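Local coordinates for protein benzyl alcohol dehydrogenase (PDB 1F8F) that catalyses the NAD-dependent oxidation of aryl alcohols such as benzyl alcohol to the aldehyde, as a zinc-containing medium-chain alcohol dehydrogenase, at residues A17-Q22 with D349-A354; V301-L304 with G308-I311; K344-D349 with A355-K360. One frame throughout, in Å; residues are numbered along the deposited sequence.

Contact 1. Residues A17-Q22 with D349-A354; sequences ADFELQ and DEINQA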
loop_
_atom_site.group_PDB
_atom_site.type_symbol
_atom_site.label_atom_id
_atom_site.label_comp_id
_atom_site.label_asym_id
_atom_site.label_seq_id
_atom_site.Cartn_x
_atom_site.Cartn_y
_atom_site.Cartn_z
ATOM N N ALA A 17 25.021 -32.013 -22.887
ATOM C CA ALA A 17 26.129 -32.830 -22.414
ATOM C C ALA A 17 26.117 -32.992 -20.903
ATOM O O ALA A 17 25.491 -32.245 -20.167
ATOM C CB ALA A 17 27.395 -32.176 -22.938
ATOM N N ASP A 18 26.777 -34.018 -20.391
ATOM C CA ASP A 18 26.900 -34.282 -18.965
ATOM C C ASP A 18 27.944 -33.359 -18.347
ATOM O O ASP A 18 28.948 -33.068 -19.002
ATOM C CB ASP A 18 27.408 -35.702 -18.778
ATOM C CG ASP A 18 26.442 -36.822 -18.491
ATOM O OD1 ASP A 18 25.207 -36.685 -18.626
ATOM O OD2 ASP A 18 26.989 -37.888 -18.078
ATOM N N PHE A 19 27.815 -32.995 -17.084
ATOM C CA PHE A 19 28.891 -32.260 -16.397
ATOM C C PHE A 19 30.129 -33.184 -16.369
ATOM O O PHE A 19 30.032 -34.411 -16.114
ATOM C CB PHE A 19 28.484 -31.886 -14.965
ATOM C CG PHE A 19 27.247 -31.045 -14.810
ATOM C CD1 PHE A 19 27.313 -29.648 -14.885
ATOM C CD2 PHE A 19 26.010 -31.628 -14.658
ATOM C CE1 PHE A 19 26.164 -28.894 -14.789
ATOM C CE2 PHE A 19 24.854 -30.850 -14.575
ATOM C CZ PHE A 19 24.929 -29.486 -14.654
ATOM N N GLU A 20 31.321 -32.635 -16.555
ATOM C CA GLU A 20 32.605 -33.320 -16.510
ATOM C C GLU A 20 33.548 -32.433 -15.676
ATOM O O GLU A 20 33.513 -31.212 -15.884
ATOM C CB GLU A 20 33.302 -33.492 -17.853
ATOM C CG GLU A 20 32.608 -33.822 -19.140
ATOM C CD GLU A 20 33.277 -33.335 -20.420
ATOM O OE1 GLU A 20 34.468 -32.917 -20.420
ATOM O OE2 GLU A 20 32.593 -33.340 -21.492
ATOM N N LEU A 21 34.383 -32.988 -14.830
ATOM C CA LEU A 21 35.278 -32.170 -14.016
ATOM C C LEU A 21 36.514 -31.776 -14.810
ATOM O O LEU A 21 37.043 -32.636 -15.528
ATOM C CB LEU A 21 35.605 -32.931 -12.724
ATOM C CG LEU A 21 34.474 -33.056 -11.708
ATOM C CD1 LEU A 21 34.927 -33.671 -10.391
ATOM C CD2 LEU A 21 33.767 -31.727 -11.464
ATOM N N GLN A 22 36.958 -30.530 -14.784
ATOM C CA GLN A 22 38.090 -30.075 -15.579
ATOM C C GLN A 22 39.026 -29.215 -14.748
ATOM O O GLN A 22 38.594 -28.734 -13.702
ATOM C CB GLN A 22 37.637 -29.306 -16.827
ATOM C CG GLN A 22 37.080 -30.078 -17.983
ATOM C CD GLN A 22 36.625 -29.377 -19.232
ATOM O OE1 GLN A 22 36.908 -28.206 -19.529
ATOM N NE2 GLN A 22 35.870 -30.052 -20.106
ATOM N N ASP A 349 31.627 -35.732 -7.572
ATOM C CA ASP A 349 31.666 -36.684 -8.668
ATOM C C ASP A 349 30.320 -37.362 -8.847
ATOM O O ASP A 349 30.246 -38.260 -9.696
ATOM C CB ASP A 349 32.826 -37.676 -8.519
ATOM C CG ASP A 349 32.734 -38.591 -7.328
ATOM O OD1 ASP A 349 31.662 -38.825 -6.723
ATOM O OD2 ASP A 349 33.778 -39.154 -6.905
ATOM N N GLU A 350 29.241 -37.008 -8.143
ATOM C CA GLU A 350 27.929 -37.583 -8.399
ATOM C C GLU A 350 26.961 -36.530 -8.951
ATOM O O GLU A 350 25.749 -36.730 -9.074
ATOM C CB GLU A 350 27.328 -38.233 -7.160
ATOM C CG GLU A 350 28.223 -39.197 -6.393
ATOM C CD GLU A 350 27.734 -39.548 -5.004
ATOM O OE1 GLU A 350 27.202 -38.702 -4.250
ATOM O OE2 GLU A 350 27.864 -40.751 -4.641
ATOM N N ILE A 351 27.468 -35.406 -9.414
ATOM C CA ILE A 351 26.683 -34.277 -9.905
ATOM C C ILE A 351 25.743 -34.668 -11.027
ATOM O O ILE A 351 24.569 -34.269 -10.901
ATOM C CB ILE A 351 27.592 -33.075 -10.196
ATOM C CG1 ILE A 351 26.727 -31.815 -10.413
ATOM C CG2 ILE A 351 28.456 -33.369 -11.425
ATOM C CD1 ILE A 351 27.490 -30.598 -10.898
ATOM N N ASN A 352 26.068 -35.483 -12.013
ATOM C CA ASN A 352 25.137 -35.994 -13.016
ATOM C C ASN A 352 23.952 -36.808 -12.499
ATOM O O ASN A 352 22.883 -36.842 -13.113
ATOM C CB ASN A 352 25.858 -36.927 -14.013
ATOM C CG ASN A 352 26.646 -36.010 -14.935
ATOM O OD1 ASN A 352 25.999 -35.193 -15.630
ATOM N ND2 ASN A 352 27.961 -36.189 -14.804
ATOM N N GLN A 353 24.117 -37.515 -11.388
ATOM C CA GLN A 353 23.098 -38.269 -10.700
ATOM C C GLN A 353 22.172 -37.328 -9.905
ATOM O O GLN A 353 20.997 -37.597 -9.748
ATOM C CB GLN A 353 23.658 -39.248 -9.656
ATOM C CG GLN A 353 22.540 -40.071 -9.013
ATOM C CD GLN A 353 22.154 -41.257 -9.864
ATOM O OE1 GLN A 353 23.081 -42.011 -10.161
ATOM N NE2 GLN A 353 20.886 -41.430 -10.201
ATOM N N ALA A 354 22.737 -36.197 -9.477
ATOM C CA ALA A 354 21.894 -35.226 -8.776
ATOM C C ALA A 354 20.873 -34.671 -9.784
ATOM O O ALA A 354 19.694 -34.568 -9.419
ATOM C CB ALA A 354 22.725 -34.170 -8.084
#
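Asn352, in the first turn of helix 351-360, grips the backbone of Phe19 with both ends of its amide. The contact joins the lead-in to strand 20-26, near the N-terminus, to a helix near the C-terminus. Both belong to the GroES-like catalytic part of the medium-chain alcohol dehydrogenase fold.

The tight side lies around Phe19. Asn352 ND2 donates to Phe19 O at 3.0 Å, nearly straight at 172°, and the acceptor lies in the amide plane. Phe19 N donates back to Asn352 OD1 at 3.2 Å, a more bent bond that still falls on a lone pair. This pair of bonds fixes the rotation of the amide and satisfies both backbone polar atoms of Phe19. Beside this pair of bonds the contact is apolar. Ile351 CD1 sits over one face of the Phe19 ring, 4.1 Å from the centroid, a CH-pi contact. The extended Ile351 chain, with CG1 anti to the backbone N (chi1 -168°), carries CD1 out to that face. Its other branch, CG2, meets Phe19 CB at 3.8 Å. Ile368 of strand 365-369 packs on Ile351, and Thr12 touches Phe19.

The solvent side is looser. Asp18 is exposed; its CB and carboxylate lie against the Asn352 amide. The carboxylate and amide planes are stacked, 25° apart. The Leu21 CB points toward the helix, but the side chain packs on Phe348 and on Ile8 and Ala10 of strand 5-11. At the exposed margin Asp18 OD1 comes 3.4 Å from Asn352 OD1, two acceptors side by side without a bond.

Contact 2. Residues V301-L304 with G308-I311; sequences VNDL and GKTI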
loop_
_atom_site.group_PDB
_atom_site.type_symbol
_atom_site.label_atom_id
_atom_site.label_comp_id
_atom_site.label_asym_id
_atom_site.label_seq_id
_atom_site.Cartn_x
_atom_site.Cartn_y
_atom_site.Cartn_z
ATOM N N VAL A 301 -11.777 -14.103 -19.580
ATOM C CA VAL A 301 -11.816 -12.659 -19.327
ATOM C C VAL A 301 -12.774 -12.209 -18.281
ATOM O O VAL A 301 -12.426 -11.786 -17.183
ATOM C CB VAL A 301 -11.850 -11.833 -20.613
ATOM C CG1 VAL A 301 -11.957 -10.323 -20.427
ATOM C CG2 VAL A 301 -10.499 -12.040 -21.315
ATOM N N ASN A 302 -14.044 -12.390 -18.616
ATOM C CA ASN A 302 -15.184 -12.107 -17.772
ATOM C C ASN A 302 -14.967 -12.557 -16.343
ATOM O O ASN A 302 -15.504 -11.897 -15.434
ATOM C CB ASN A 302 -16.367 -12.840 -18.437
ATOM C CG ASN A 302 -16.999 -11.977 -19.511
ATOM O OD1 ASN A 302 -17.461 -10.897 -19.156
ATOM N ND2 ASN A 302 -17.021 -12.305 -20.793
ATOM N N ASP A 303 -14.422 -13.735 -16.102
ATOM C CA ASP A 303 -14.275 -14.267 -14.731
ATOM C C ASP A 303 -13.222 -13.421 -14.035
ATOM O O ASP A 303 -13.407 -13.052 -12.900
ATOM C CB ASP A 303 -13.919 -15.750 -14.776
ATOM C CG ASP A 303 -13.474 -16.322 -13.447
ATOM O OD1 ASP A 303 -14.340 -16.741 -12.659
ATOM O OD2 ASP A 303 -12.264 -16.408 -13.185
ATOM N N LEU A 304 -12.186 -13.005 -14.716
ATOM C CA LEU A 304 -11.179 -12.171 -14.103
ATOM C C LEU A 304 -11.695 -10.759 -13.868
ATOM O O LEU A 304 -11.337 -10.113 -12.880
ATOM C CB LEU A 304 -9.971 -12.165 -15.033
ATOM C CG LEU A 304 -8.832 -11.190 -14.756
ATOM C CD1 LEU A 304 -7.490 -11.918 -14.667
ATOM C CD2 LEU A 304 -8.679 -10.116 -15.829
ATOM N N GLY A 308 -12.565 -9.329 -9.954
ATOM C CA GLY A 308 -11.509 -8.370 -9.609
ATOM C C GLY A 308 -10.138 -9.009 -9.337
ATOM O O GLY A 308 -9.332 -8.613 -8.465
ATOM N N LYS A 309 -9.930 -10.086 -10.082
ATOM C CA LYS A 309 -8.739 -10.897 -9.951
ATOM C C LYS A 309 -7.452 -10.262 -10.430
ATOM O O LYS A 309 -7.325 -9.561 -11.444
ATOM C CB LYS A 309 -9.040 -12.239 -10.672
ATOM C CG LYS A 309 -10.074 -13.108 -9.953
ATOM C CD LYS A 309 -10.244 -14.489 -10.662
ATOM C CE LYS A 309 -11.416 -15.173 -9.969
ATOM N NZ LYS A 309 -11.831 -16.470 -10.583
ATOM N N THR A 310 -6.354 -10.585 -9.759
ATOM C CA THR A 310 -5.018 -10.161 -10.133
ATOM C C THR A 310 -4.050 -11.291 -10.531
ATOM O O THR A 310 -3.876 -12.345 -9.914
ATOM C CB THR A 310 -4.342 -9.294 -9.069
ATOM O OG1 THR A 310 -5.242 -8.328 -8.576
ATOM C CG2 THR A 310 -3.148 -8.627 -9.731
ATOM N N ILE A 311 -3.401 -11.074 -11.661
ATOM C CA ILE A 311 -2.423 -12.054 -12.163
ATOM C C ILE A 311 -1.056 -11.354 -12.150
ATOM O O ILE A 311 -0.951 -10.329 -12.844
ATOM C CB ILE A 311 -2.744 -12.547 -13.569
ATOM C CG1 ILE A 311 -3.912 -13.507 -13.834
ATOM C CG2 ILE A 311 -1.603 -13.390 -14.097
ATOM C CD1 ILE A 311 -4.141 -13.557 -15.374
#
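Gly308 comes first, just after helix 301-306, and faces Leu304 through the backbone. Its phi is positive, which favours glycine. The helix ends here in a Schellman motif, and the chain goes on into strand 310-313.

Lys309 follows and makes much of the contact. Its N donates to Leu304 O at 3.1 Å, in the carbonyl plane, with an N-H...O angle of 146°. Lys309 CB lies 3.8 Å from the same Leu304 O. From there the side chain runs back alongside the helix, fully extended beyond CG, and brings NZ to Asp303. The salt bridge from Lys309 NZ to Asp303 OD2 is short, 2.6 Å. NZ arrives on the syn side of the carboxylate, 24° out of its plane. Asp303 meets it with CG anti to the backbone N (chi1 168°), which swings the carboxylate toward the lysine. Weak bonds to the carbonyls of Val276 and Leu279 give the buried ammonium further partners.

The strand begins at Thr310. Strand 310-313 is outermost in the parallel Rossmann sheet of this chain, in the NAD-binding domain, and lies beside 283-287. The CB of Thr310 points away from the helix. With Ile311 it pairs antiparallel with a strand of the second subunit, whose own Thr310 packs on it, so the sheet continues across the interface.

Ile311 has its CB directed back toward the helix. Ile311 CD1 touches Leu304 CD1 at 3.8 Å, and the two side chains cross at about a right angle. Phe299 packs on both.

Contact 3. Residues K344-D349 with A355-K360; sequences KFYAFD and AIDSRK. Unlike the reference sequence in segment 355-360: Arg359 (reference His).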
loop_
_atom_site.group_PDB
_atom_site.type_symbol
_atom_site.label_atom_id
_atom_site.label_comp_id
_atom_site.label_asym_id
_atom_site.label_seq_id
_atom_site.Cartn_x
_atom_site.Cartn_y
_atom_site.Cartn_z
ATOM N N LYS A 344 18.994 -33.111 0.074
ATOM C CA LYS A 344 19.810 -34.331 0.095
ATOM C C LYS A 344 21.202 -34.061 -0.509
ATOM O O LYS A 344 21.341 -33.470 -1.585
ATOM C CB LYS A 344 19.132 -35.492 -0.623
ATOM C CG LYS A 344 19.916 -36.789 -0.699
ATOM C CD LYS A 344 19.316 -37.791 -1.688
ATOM C CE LYS A 344 19.789 -39.230 -1.578
ATOM N NZ LYS A 344 21.237 -39.379 -1.924
ATOM N N PHE A 345 22.278 -34.417 0.179
ATOM C CA PHE A 345 23.655 -34.176 -0.225
ATOM C C PHE A 345 24.269 -35.212 -1.159
ATOM O O PHE A 345 24.036 -36.407 -0.993
ATOM C CB PHE A 345 24.528 -34.077 1.028
ATOM C CG PHE A 345 24.323 -32.894 1.919
ATOM C CD1 PHE A 345 24.753 -31.632 1.571
ATOM C CD2 PHE A 345 23.741 -33.053 3.183
ATOM C CE1 PHE A 345 24.585 -30.534 2.407
ATOM C CE2 PHE A 345 23.562 -31.968 4.029
ATOM C CZ PHE A 345 23.981 -30.691 3.638
ATOM N N TYR A 346 25.004 -34.858 -2.196
ATOM C CA TYR A 346 25.680 -35.742 -3.114
ATOM C C TYR A 346 27.167 -35.397 -3.182
ATOM O O TYR A 346 27.405 -34.202 -2.972
ATOM C CB TYR A 346 25.074 -35.494 -4.507
ATOM C CG TYR A 346 23.636 -35.924 -4.695
ATOM C CD1 TYR A 346 22.570 -35.169 -4.213
ATOM C CD2 TYR A 346 23.362 -37.108 -5.358
ATOM C CE1 TYR A 346 21.259 -35.576 -4.397
ATOM C CE2 TYR A 346 22.051 -37.531 -5.529
ATOM C CZ TYR A 346 20.998 -36.762 -5.051
ATOM O OH TYR A 346 19.694 -37.210 -5.229
ATOM N N ALA A 347 28.087 -36.280 -3.556
ATOM C CA ALA A 347 29.479 -35.885 -3.765
ATOM C C ALA A 347 29.679 -35.146 -5.087
ATOM O O ALA A 347 28.925 -35.392 -6.069
ATOM C CB ALA A 347 30.334 -37.162 -3.801
ATOM N N PHE A 348 30.730 -34.327 -5.251
ATOM C CA PHE A 348 31.010 -33.622 -6.491
ATOM C C PHE A 348 31.050 -34.523 -7.718
ATOM O O PHE A 348 30.441 -34.232 -8.741
ATOM C CB PHE A 348 32.334 -32.856 -6.382
ATOM C CG PHE A 348 32.497 -31.683 -7.311
ATOM C CD1 PHE A 348 31.440 -31.184 -8.053
ATOM C CD2 PHE A 348 33.712 -31.030 -7.401
ATOM C CE1 PHE A 348 31.588 -30.093 -8.901
ATOM C CE2 PHE A 348 33.890 -29.942 -8.241
ATOM C CZ PHE A 348 32.829 -29.476 -8.997
ATOM N N ASP A 349 31.627 -35.732 -7.572
ATOM C CA ASP A 349 31.666 -36.684 -8.668
ATOM C C ASP A 349 30.320 -37.362 -8.847
ATOM O O ASP A 349 30.246 -38.260 -9.696
ATOM C CB ASP A 349 32.826 -37.676 -8.519
ATOM C CG ASP A 349 32.734 -38.591 -7.328
ATOM O OD1 ASP A 349 31.662 -38.825 -6.723
ATOM O OD2 ASP A 349 33.778 -39.154 -6.905
ATOM N N ALA A 355 21.242 -34.412 -11.025
ATOM C CA ALA A 355 20.258 -33.967 -12.004
ATOM C C ALA A 355 19.120 -34.972 -12.202
ATOM O O ALA A 355 17.936 -34.596 -12.087
ATOM C CB ALA A 355 20.888 -33.623 -13.332
ATOM N N ILE A 356 19.430 -36.226 -12.435
ATOM C CA ILE A 356 18.482 -37.296 -12.646
ATOM C C ILE A 356 17.465 -37.435 -11.539
ATOM O O ILE A 356 16.247 -37.512 -11.749
ATOM C CB ILE A 356 19.256 -38.637 -12.818
ATOM C CG1 ILE A 356 20.101 -38.578 -14.091
ATOM C CG2 ILE A 356 18.336 -39.837 -12.849
ATOM C CD1 ILE A 356 21.070 -39.717 -14.307
ATOM N N ASP A 357 17.919 -37.504 -10.295
ATOM C CA ASP A 357 17.011 -37.621 -9.171
ATOM C C ASP A 357 16.040 -36.439 -9.082
ATOM O O ASP A 357 14.897 -36.651 -8.671
ATOM C CB ASP A 357 17.799 -37.817 -7.889
ATOM C CG ASP A 357 18.699 -39.053 -7.888
ATOM O OD1 ASP A 357 18.616 -39.901 -8.788
ATOM O OD2 ASP A 357 19.519 -39.156 -6.961
ATOM N N SER A 358 16.444 -35.205 -9.383
ATOM C CA SER A 358 15.493 -34.090 -9.272
ATOM C C SER A 358 14.465 -34.211 -10.396
ATOM O O SER A 358 13.259 -34.163 -10.127
ATOM C CB SER A 358 16.167 -32.729 -9.201
ATOM O OG SER A 358 17.135 -32.573 -10.209
ATOM N N ARG A 359 14.897 -34.535 -11.610
ATOM C CA ARG A 359 13.944 -34.740 -12.701
ATOM C C ARG A 359 12.970 -35.869 -12.415
ATOM O O ARG A 359 11.804 -35.706 -12.807
ATOM C CB ARG A 359 14.684 -34.879 -14.015
ATOM C CG ARG A 359 13.927 -35.546 -15.139
ATOM C CD ARG A 359 14.552 -35.235 -16.491
ATOM N NE ARG A 359 13.498 -35.017 -17.493
ATOM C CZ ARG A 359 13.686 -34.459 -18.685
ATOM N NH1 ARG A 359 14.901 -34.054 -19.026
ATOM N NH2 ARG A 359 12.678 -34.295 -19.551
ATOM N N LYS A 360 13.281 -36.971 -11.757
ATOM C CA LYS A 360 12.279 -37.988 -11.470
ATOM C C LYS A 360 11.463 -37.669 -10.211
ATOM O O LYS A 360 10.504 -38.398 -9.931
ATOM C CB LYS A 360 12.850 -39.407 -11.333
ATOM C CG LYS A 360 13.531 -39.942 -12.590
ATOM C CD LYS A 360 14.324 -41.200 -12.279
ATOM C CE LYS A 360 15.151 -41.735 -13.442
ATOM N NZ LYS A 360 16.291 -42.594 -12.980
#
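Strand 343-347 and helix 351-360 stand well apart here, with the nearest CA atoms, Tyr346 and Ala355, 10.6 Å from each other. Both are parts of a beta-alpha-beta unit completed by strand 365-369, which pairs parallel with 343-347. The gap is bridged by the side chains of Tyr346 and Asp357.

Tyr346 reaches from the strand and meets Asp357 on the helix. Tyr346 OH donates to Asp357 OD2 at 2.6 Å, and OD2 accepts on its anti lone pair. Asp357 OD2 lies at the ring edge, in its plane, 3.3 Å from Tyr346 CE2. The ring and carboxylate planes are 47° apart. Asp357 CG is anti to the carbonyl carbon (chi1 -59°), which turns the carboxylate to the phenol. The other oxygen, OD1, takes a bond from Gln353 NE2, one turn earlier in the helix. Thr363 OG1 is a second hydrogen-bond partner of Tyr346 OH. Lys344 NZ lies over one face of the ring, toward its rim.

A buried phenol is thus paired with a carboxylate held at both oxygens. Lys344 NZ, 5.3 Å from Asp357 OD2, is too far for a salt bridge but would probably favour the charged carboxylate.

Contacts 1 and 3 are neighbours, with centres 9 Å apart. They share Asp349 and use successive turns of helix 351-360. They also touch directly: Leu21 CD2 packs on Phe348 CZ at 3.5 Å, and Ala354 CB on Tyr346 CG at 3.9 Å. Contact 2 lies on the opposite side of the chain's centre, about 45 Å from contact 1 and 40 Å from contact 3, centre to centre. Along the chain it is nested between the segments of contact 1. None of the three holds a zinc ligand. The side chain of Phe19 is about 12 Å from a bound zinc ion, and that of Asp357 about 11 Å from a bound NAD. Gly308 lies about 10 Å from a bound NAD, probably that of a neighbouring subunit.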